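Local coordinates for adherence and virulence protein A (Streptococcus pneumoniae, PDB 6PON) that binds fibronectin and probably contributes to adherence and virulence of the pneumococcus, at residues 115-119 with 130-134; 84-90 with 102-106; 137-142 with 156-162. All blocks are in the same frame, centred on the assembly; numbering follows the deposited sequence.

In the fold
The three contacts follow one another along the chain and across a single antiparallel sheet whose strand order is the chain order, 87-93, 99-107, 113-121, 128-133 and 139-142. Contact 2 pairs the first two strands, contact 1 the third and fourth, and contact 3 lays the later loop 156-162 against the last. Centres of contacts 1 and 2 lie about 10 Å apart, joined by the backbone pairing of Leu118 with Ile102 and by a side-chain bond between Gln115 and Glu89. Contacts 1 and 3, about 9 Å apart between centres, meet where strand 128-133 pairs with 139-142. Contacts 2 and 3 do not touch; their nearest atoms are about 8 Å apart.

Contact 1: 115-119 with 130-134; sequences QATLI and LLVDK
Thr117 and Val132 face each other as a hydrogen-bonded pair, each amide answered by the other's carbonyl: Thr117 N reaches Val132 O at 2.8 Å, and Val132 N returns to Thr117 O at 2.9 Å. Ile119 and Leu130 repeat the pattern, with Ile119 N 2.7 Å from Leu130 O and an N-H...O angle of 174°. A fifth bond, Lys134 N to Gln115 O, is longer at 3.3 Å, its donor standing well above the carbonyl plane as the second strand gives way to a turn. The two strands form a beta hairpin inside the antiparallel sheet, and the non-hydrogen-bonded residues look outward for partners: the backbones of Ala116 and Leu118 bond to Val104 and Ile102, that of Leu131 to Leu140 and Glu141. Leu131 CD1 lies 4.0 Å from Ala116 CB and also meets Leu118 CB, on the face covered by helix 74-83. On the face of Thr117 and Ile119, Ile119 CD1 touches Val132 CG2, with Tyr162 packed over both residues. The lysine chain bends at chi2 (86°) and runs beside Gln115, pointing the same way, with Lys134 CG 3.4 Å from Gln115 OE1. Gln115 NE2 bonds to Glu89, whereas Asp133 OD1 accepts from Ser135 OG and Ser136 N beyond the strand end.

Contact 2: 84-90 with 102-106; sequences QGALIES and ITVSN
Ile102 opens the pairing by laying its CG2 against Ile88 CG2, while its CA-H approaches Ser90 O. At Thr103 the register slips by one residue: Glu89 and Ser90 both face it in a classic beta bulge. Thr103 O takes a short bond from Glu89 N, 2.7 Å, and a weak one from Ser90 N, 3.5 Å; Thr103 N gives to Ser90 O. The hydroxyls of Ser90 and Thr103 come together at the same water, whose oxygen is 2.7 Å from Ser90 OG. Val104, in a non-hydrogen-bonded pair with Ile88, turns to the buried face, where its CB rests 4.0 Å from Ala86 CB and its CG1 meets Ile88 CG1. Its CA-H points at Leu87 O, which also accepts from Ser105 N. Ser105 O in turn receives Leu87 N. The hydroxyl of Ser105, set between its own backbone N and carbonyl carbon (chi1 52°), donates to Glu89 OE2 at 2.7 Å, meeting the carboxylate from above its plane. Asn106 ends the walk: its ND2 sends a nearly straight bond, 173°, to Gln84 O at 2.9 Å, the acceptor lying in the amide plane, and also bonds to Tyr82 O. One amide thus ties the strand to the C-terminal end of helix 74-83. With its other oxygen engaged from strand 113-121, the Glu89 carboxylate is bound at both oxygens by neutral donors, which probably stabilises its negative charge and limits its rotation, linking side chains of three neighbouring strands.

Contact 3: 137-142 with 156-162; sequences HKILEV and LLPGSTY
Ile139 sits at the middle of the backbone bonding between residues 137-142 and the loop 156-162. Its amide gives a short bond to Ser160 O, 2.6 Å, and its carbonyl accepts from Gly159 N, 2.8 Å and in the carbonyl plane. Tyr162 N adds a third bond to His137 O at 2.9 Å. Gly159 and Pro158 occupy the corners of a type II beta turn from Leu157 to Ser160, closed by Ser160 N on Leu157 O; the N-H of Gly159 and the C=O of Ser160 meet the C=O and N-H of Ile139 along one edge. CA-H...O contacts flank these bonds, among them Pro158 CA to Ile139 O and Lys138 CA to Ser160 O.

Apolar packing also centres on Ile139. Its CD1 lies 3.8 Å from Tyr162 CA and 4.4 Å from Leu156 CD2, while CG1 lies at the edge of the Tyr162 ring, near its plane. Val142 spreads its two methyls over the loop, CG2 against Leu156 CB and CG1 4.2 Å from Pro158 CD.

Among polar side chains, Glu141 lies alongside Pro158, with OE2 3.7 Å from Pro158 CG. That oxygen accepts from Val142 N at 2.6 Å through its anti lone pair and is also hydrogen-bonded to His145 NE2, while Tyr162 OH bonds to Glu121. The loop is therefore joined to the last strand of the sheet by main-chain bonds around a buried isoleucine, and the Val142 N-H, with His145 if it is the donor, would favour a charged carboxylate on Glu141 despite its burial.

Contact 1: 115-119 with 130-134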
loop_
_atom_site.group_PDB
_atom_site.type_symbol
_atom_site.label_atom_id
_atom_site.label_comp_id
_atom_site.label_asym_id
_atom_site.label_seq_id
_atom_site.Cartn_x
_atom_site.Cartn_y
_atom_site.Cartn_z
ATOM N N GLN B 115 -37.253 13.336 -28.515
ATOM C CA GLN B 115 -36.109 13.146 -27.629
ATOM C C GLN B 115 -34.808 13.394 -28.387
ATOM O O GLN B 115 -34.705 13.110 -29.582
ATOM C CB GLN B 115 -36.059 11.734 -27.034
ATOM C CG GLN B 115 -36.492 11.626 -25.570
ATOM C CD GLN B 115 -36.055 10.302 -24.888
ATOM O OE1 GLN B 115 -35.937 9.254 -25.533
ATOM N NE2 GLN B 115 -35.804 10.364 -23.582
ATOM N N ALA B 116 -33.802 13.907 -27.681
ATOM C CA ALA B 116 -32.503 14.124 -28.298
ATOM C C ALA B 116 -31.426 14.066 -27.229
ATOM O O ALA B 116 -31.696 14.229 -26.035
ATOM C CB ALA B 116 -32.456 15.466 -29.053
ATOM N N THR B 117 -30.193 13.840 -27.666
ATOM C CA THR B 117 -29.042 13.770 -26.771
ATOM C C THR B 117 -28.043 14.850 -27.161
ATOM O O THR B 117 -27.624 14.921 -28.323
ATOM C CB THR B 117 -28.356 12.408 -26.834
ATOM O OG1 THR B 117 -29.332 11.362 -26.750
ATOM C CG2 THR B 117 -27.346 12.276 -25.687
ATOM N N LEU B 118 -27.673 15.693 -26.206
ATOM C CA LEU B 118 -26.662 16.716 -26.425
ATOM C C LEU B 118 -25.347 16.165 -25.893
ATOM O O LEU B 118 -25.256 15.828 -24.712
ATOM C CB LEU B 118 -27.052 18.023 -25.732
ATOM C CG LEU B 118 -26.086 19.210 -25.823
ATOM C CD1 LEU B 118 -25.936 19.702 -27.252
ATOM C CD2 LEU B 118 -26.542 20.322 -24.900
ATOM N N ILE B 119 -24.351 16.038 -26.769
ATOM C CA ILE B 119 -23.099 15.346 -26.476
ATOM C C ILE B 119 -21.941 16.325 -26.611
ATOM O O ILE B 119 -21.800 16.983 -27.653
ATOM C CB ILE B 119 -22.860 14.161 -27.428
ATOM C CG1 ILE B 119 -24.034 13.181 -27.432
ATOM C CG2 ILE B 119 -21.522 13.481 -27.092
ATOM C CD1 ILE B 119 -23.872 12.031 -28.453
ATOM N N LEU B 130 -22.348 18.079 -30.207
ATOM C CA LEU B 130 -23.239 17.446 -31.161
ATOM C C LEU B 130 -24.602 17.265 -30.521
ATOM O O LEU B 130 -24.702 16.973 -29.324
ATOM C CB LEU B 130 -22.693 16.077 -31.629
ATOM C CG LEU B 130 -21.197 15.979 -32.004
ATOM C CD1 LEU B 130 -20.302 15.584 -30.796
ATOM C CD2 LEU B 130 -20.953 15.052 -33.196
ATOM N N LEU B 131 -25.643 17.462 -31.318
ATOM C CA LEU B 131 -27.011 17.131 -30.949
ATOM C C LEU B 131 -27.446 15.954 -31.815
ATOM O O LEU B 131 -27.305 15.988 -33.038
ATOM C CB LEU B 131 -27.948 18.328 -31.151
ATOM C CG LEU B 131 -29.380 18.099 -30.647
ATOM C CD1 LEU B 131 -29.469 18.074 -29.098
ATOM C CD2 LEU B 131 -30.339 19.105 -31.244
ATOM N N VAL B 132 -27.925 14.898 -31.184
ATOM C CA VAL B 132 -28.206 13.659 -31.888
ATOM C C VAL B 132 -29.640 13.276 -31.593
ATOM O O VAL B 132 -30.059 13.301 -30.430
ATOM C CB VAL B 132 -27.243 12.535 -31.466
ATOM C CG1 VAL B 132 -27.641 11.228 -32.114
ATOM C CG2 VAL B 132 -25.837 12.910 -31.834
ATOM N N ASP B 133 -30.398 12.936 -32.637
ATOM C CA ASP B 133 -31.766 12.504 -32.399
ATOM C C ASP B 133 -31.775 11.114 -31.797
ATOM O O ASP B 133 -31.099 10.215 -32.291
ATOM C CB ASP B 133 -32.596 12.496 -33.666
ATOM C CG ASP B 133 -33.989 12.007 -33.394
ATOM O OD1 ASP B 133 -34.206 10.785 -33.432
ATOM O OD2 ASP B 133 -34.850 12.844 -33.071
ATOM N N LYS B 134 -32.597 10.933 -30.766
ATOM C CA LYS B 134 -32.495 9.754 -29.913
ATOM C C LYS B 134 -32.990 8.485 -30.611
ATOM O O LYS B 134 -32.445 7.397 -30.373
ATOM C CB LYS B 134 -33.268 10.004 -28.619
ATOM C CG LYS B 134 -33.307 8.841 -27.658
ATOM C CD LYS B 134 -32.100 8.833 -26.757
ATOM C CE LYS B 134 -32.222 7.768 -25.681
ATOM N NZ LYS B 134 -30.953 7.661 -24.929
#

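Contact 2: 84-90 with 102-106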
loop_
_atom_site.group_PDB
_atom_site.type_symbol
_atom_site.label_atom_id
_atom_site.label_comp_id
_atom_site.label_asym_id
_atom_site.label_seq_id
_atom_site.Cartn_x
_atom_site.Cartn_y
_atom_site.Cartn_z
ATOM N N GLN B 84 -35.212 24.385 -27.043
ATOM C CA GLN B 84 -36.008 25.467 -26.471
ATOM C C GLN B 84 -37.171 24.911 -25.652
ATOM O O GLN B 84 -38.085 24.294 -26.204
ATOM C CB GLN B 84 -36.524 26.385 -27.575
ATOM C CG GLN B 84 -37.265 27.609 -27.067
ATOM C CD GLN B 84 -36.377 28.558 -26.285
ATOM O OE1 GLN B 84 -35.394 29.080 -26.806
ATOM N NE2 GLN B 84 -36.717 28.779 -25.023
ATOM N N GLY B 85 -37.137 25.099 -24.335
ATOM C CA GLY B 85 -38.151 24.538 -23.465
ATOM C C GLY B 85 -37.955 23.081 -23.106
ATOM O O GLY B 85 -38.847 22.485 -22.490
ATOM N N ALA B 86 -36.821 22.485 -23.460
ATOM C CA ALA B 86 -36.678 21.057 -23.258
ATOM C C ALA B 86 -36.502 20.734 -21.775
ATOM O O ALA B 86 -36.093 21.569 -20.968
ATOM C CB ALA B 86 -35.502 20.517 -24.069
ATOM N N LEU B 87 -36.841 19.499 -21.420
ATOM C CA LEU B 87 -36.658 18.985 -20.075
ATOM C C LEU B 87 -35.378 18.157 -20.048
ATOM O O LEU B 87 -35.116 17.372 -20.964
ATOM C CB LEU B 87 -37.856 18.135 -19.647
ATOM C CG LEU B 87 -37.640 17.335 -18.360
ATOM C CD1 LEU B 87 -37.653 18.270 -17.159
ATOM C CD2 LEU B 87 -38.657 16.214 -18.192
ATOM N N ILE B 88 -34.565 18.359 -19.020
ATOM C CA ILE B 88 -33.288 17.666 -18.914
ATOM C C ILE B 88 -33.532 16.352 -18.187
ATOM O O ILE B 88 -33.850 16.341 -16.998
ATOM C CB ILE B 88 -32.241 18.529 -18.206
ATOM C CG1 ILE B 88 -31.850 19.695 -19.113
ATOM C CG2 ILE B 88 -31.009 17.699 -17.868
ATOM C CD1 ILE B 88 -30.970 20.706 -18.468
ATOM N N GLU B 89 -33.389 15.239 -18.901
ATOM C CA GLU B 89 -33.794 13.970 -18.316
ATOM C C GLU B 89 -32.672 13.273 -17.564
ATOM O O GLU B 89 -32.914 12.717 -16.490
ATOM C CB GLU B 89 -34.362 13.056 -19.397
ATOM C CG GLU B 89 -35.821 13.393 -19.673
ATOM C CD GLU B 89 -36.402 12.629 -20.834
ATOM O OE1 GLU B 89 -35.625 12.082 -21.654
ATOM O OE2 GLU B 89 -37.650 12.583 -20.917
ATOM N N SER B 90 -31.449 13.314 -18.090
ATOM C CA SER B 90 -30.312 12.659 -17.469
ATOM C C SER B 90 -29.042 13.364 -17.927
ATOM O O SER B 90 -29.003 13.944 -19.019
ATOM C CB SER B 90 -30.252 11.180 -17.848
ATOM O OG SER B 90 -29.951 11.047 -19.228
ATOM N N ILE B 102 -26.250 14.420 -22.452
ATOM C CA ILE B 102 -27.369 15.077 -21.810
ATOM C C ILE B 102 -28.599 14.682 -22.606
ATOM O O ILE B 102 -28.751 15.093 -23.769
ATOM C CB ILE B 102 -27.203 16.603 -21.785
ATOM C CG1 ILE B 102 -25.945 16.982 -21.007
ATOM C CG2 ILE B 102 -28.486 17.254 -21.233
ATOM C CD1 ILE B 102 -25.545 18.428 -21.134
ATOM N N THR B 103 -29.472 13.892 -21.997
ATOM C CA THR B 103 -30.694 13.484 -22.669
ATOM C C THR B 103 -31.811 14.452 -22.310
ATOM O O THR B 103 -31.969 14.849 -21.146
ATOM C CB THR B 103 -31.079 12.049 -22.305
ATOM O OG1 THR B 103 -29.937 11.211 -22.462
ATOM C CG2 THR B 103 -32.125 11.547 -23.244
ATOM N N VAL B 104 -32.567 14.849 -23.332
ATOM C CA VAL B 104 -33.643 15.820 -23.204
ATOM C C VAL B 104 -34.859 15.316 -23.955
ATOM O O VAL B 104 -34.766 14.543 -24.914
ATOM C CB VAL B 104 -33.270 17.210 -23.753
ATOM C CG1 VAL B 104 -32.022 17.727 -23.080
ATOM C CG2 VAL B 104 -33.103 17.132 -25.273
ATOM N N SER B 105 -36.010 15.788 -23.514
ATOM C CA SER B 105 -37.260 15.550 -24.197
ATOM C C SER B 105 -37.965 16.888 -24.351
ATOM O O SER B 105 -37.795 17.793 -23.527
ATOM C CB SER B 105 -38.125 14.541 -23.433
ATOM O OG SER B 105 -38.258 14.929 -22.089
ATOM N N ASN B 106 -38.746 17.006 -25.417
ATOM C CA ASN B 106 -39.411 18.253 -25.764
ATOM C C ASN B 106 -40.662 17.916 -26.570
ATOM O O ASN B 106 -40.946 16.750 -26.868
ATOM C CB ASN B 106 -38.457 19.169 -26.539
ATOM C CG ASN B 106 -38.760 20.640 -26.342
ATOM O OD1 ASN B 106 -39.830 21.008 -25.867
ATOM N ND2 ASN B 106 -37.809 21.494 -26.709
HETATM O O HOH W 1 -27.503 11.176 -20.407
#

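Contact 3: 137-142 with 156-162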
loop_
_atom_site.group_PDB
_atom_site.type_symbol
_atom_site.label_atom_id
_atom_site.label_comp_id
_atom_site.label_asym_id
_atom_site.label_seq_id
_atom_site.Cartn_x
_atom_site.Cartn_y
_atom_site.Cartn_z
ATOM N N HIS B 137 -30.756 8.195 -34.186
ATOM C CA HIS B 137 -29.318 8.235 -33.895
ATOM C C HIS B 137 -28.528 8.999 -34.968
ATOM O O HIS B 137 -27.325 8.771 -35.168
ATOM C CB HIS B 137 -28.760 6.828 -33.680
ATOM C CG HIS B 137 -29.385 6.121 -32.518
ATOM N ND1 HIS B 137 -29.178 6.514 -31.211
ATOM C CD2 HIS B 137 -30.234 5.064 -32.463
ATOM C CE1 HIS B 137 -29.862 5.724 -30.401
ATOM N NE2 HIS B 137 -30.513 4.837 -31.136
ATOM N N LYS B 138 -29.193 9.936 -35.637
ATOM C CA LYS B 138 -28.564 10.807 -36.617
ATOM C C LYS B 138 -28.188 12.131 -35.967
ATOM O O LYS B 138 -28.906 12.632 -35.092
ATOM C CB LYS B 138 -29.500 11.047 -37.812
ATOM C CG LYS B 138 -29.734 9.795 -38.664
ATOM C CD LYS B 138 -30.587 10.061 -39.910
ATOM C CE LYS B 138 -30.627 8.797 -40.787
ATOM N NZ LYS B 138 -31.338 8.953 -42.096
ATOM N N ILE B 139 -27.055 12.690 -36.384
ATOM C CA ILE B 139 -26.674 14.019 -35.918
ATOM C C ILE B 139 -27.670 15.039 -36.448
ATOM O O ILE B 139 -27.818 15.211 -37.667
ATOM C CB ILE B 139 -25.247 14.368 -36.353
ATOM C CG1 ILE B 139 -24.246 13.539 -35.547
ATOM C CG2 ILE B 139 -24.983 15.880 -36.182
ATOM C CD1 ILE B 139 -23.285 12.771 -36.411
ATOM N N LEU B 140 -28.368 15.719 -35.538
ATOM C CA LEU B 140 -29.215 16.825 -35.959
ATOM C C LEU B 140 -28.379 18.046 -36.330
ATOM O O LEU B 140 -28.717 18.774 -37.273
ATOM C CB LEU B 140 -30.224 17.149 -34.861
ATOM C CG LEU B 140 -31.202 15.997 -34.572
ATOM C CD1 LEU B 140 -31.883 16.165 -33.195
ATOM C CD2 LEU B 140 -32.250 15.836 -35.742
ATOM N N GLU B 141 -27.276 18.272 -35.623
ATOM C CA GLU B 141 -26.396 19.414 -35.863
ATOM C C GLU B 141 -25.160 19.254 -34.975
ATOM O O GLU B 141 -25.161 18.477 -34.015
ATOM C CB GLU B 141 -27.142 20.738 -35.609
ATOM C CG GLU B 141 -26.487 22.041 -36.040
ATOM C CD GLU B 141 -25.723 22.022 -37.367
ATOM O OE1 GLU B 141 -26.158 22.686 -38.332
ATOM O OE2 GLU B 141 -24.636 21.405 -37.434
ATOM N N VAL B 142 -24.092 19.959 -35.325
ATOM C CA VAL B 142 -22.805 19.694 -34.703
ATOM C C VAL B 142 -21.928 20.924 -34.872
ATOM O O VAL B 142 -21.821 21.480 -35.972
ATOM C CB VAL B 142 -22.139 18.436 -35.292
ATOM C CG1 VAL B 142 -22.174 18.469 -36.815
ATOM C CG2 VAL B 142 -20.704 18.325 -34.817
ATOM N N LEU B 156 -18.844 13.985 -39.455
ATOM C CA LEU B 156 -19.546 14.805 -38.470
ATOM C C LEU B 156 -20.336 15.856 -39.232
ATOM O O LEU B 156 -19.911 16.997 -39.393
ATOM C CB LEU B 156 -18.587 15.427 -37.462
ATOM C CG LEU B 156 -17.904 14.374 -36.591
ATOM C CD1 LEU B 156 -17.171 15.019 -35.448
ATOM C CD2 LEU B 156 -18.914 13.368 -36.078
ATOM N N LEU B 157 -21.510 15.455 -39.704
ATOM C CA LEU B 157 -22.336 16.345 -40.503
ATOM C C LEU B 157 -23.789 16.062 -40.169
ATOM O O LEU B 157 -24.127 14.920 -39.834
ATOM C CB LEU B 157 -22.081 16.155 -42.012
ATOM C CG LEU B 157 -20.740 16.587 -42.642
ATOM C CD1 LEU B 157 -20.612 16.047 -44.059
ATOM C CD2 LEU B 157 -20.569 18.117 -42.670
ATOM N N PRO B 158 -24.657 17.071 -40.211
ATOM C CA PRO B 158 -26.098 16.812 -40.048
ATOM C C PRO B 158 -26.554 15.673 -40.951
ATOM O O PRO B 158 -26.141 15.569 -42.108
ATOM C CB PRO B 158 -26.752 18.142 -40.448
ATOM C CG PRO B 158 -25.684 19.181 -40.211
ATOM C CD PRO B 158 -24.348 18.504 -40.394
ATOM N N GLY B 159 -27.396 14.798 -40.403
ATOM C CA GLY B 159 -27.920 13.658 -41.117
ATOM C C GLY B 159 -27.090 12.393 -41.000
ATOM O O GLY B 159 -27.635 11.298 -41.148
ATOM N N SER B 160 -25.782 12.519 -40.752
ATOM C CA SER B 160 -24.944 11.353 -40.519
ATOM C C SER B 160 -25.318 10.688 -39.200
ATOM O O SER B 160 -25.743 11.346 -38.241
ATOM C CB SER B 160 -23.456 11.734 -40.491
ATOM O OG SER B 160 -22.985 12.183 -41.755
ATOM N N THR B 161 -25.152 9.364 -39.161
ATOM C CA THR B 161 -25.375 8.609 -37.939
ATOM C C THR B 161 -24.211 8.838 -36.985
ATOM O O THR B 161 -23.049 8.875 -37.403
ATOM C CB THR B 161 -25.522 7.125 -38.263
ATOM O OG1 THR B 161 -26.563 6.965 -39.235
ATOM C CG2 THR B 161 -25.869 6.322 -37.007
ATOM N N TYR B 162 -24.530 9.030 -35.705
ATOM C CA TYR B 162 -23.494 9.366 -34.732
ATOM C C TYR B 162 -22.591 8.170 -34.483
ATOM O O TYR B 162 -23.059 7.044 -34.298
ATOM C CB TYR B 162 -24.105 9.838 -33.406
ATOM C CG TYR B 162 -23.076 10.094 -32.326
ATOM C CD1 TYR B 162 -22.277 11.240 -32.348
ATOM C CD2 TYR B 162 -22.880 9.186 -31.294
ATOM C CE1 TYR B 162 -21.317 11.475 -31.359
ATOM C CE2 TYR B 162 -21.930 9.407 -30.308
ATOM C CZ TYR B 162 -21.151 10.549 -30.347
ATOM O OH TYR B 162 -20.212 10.760 -29.351
#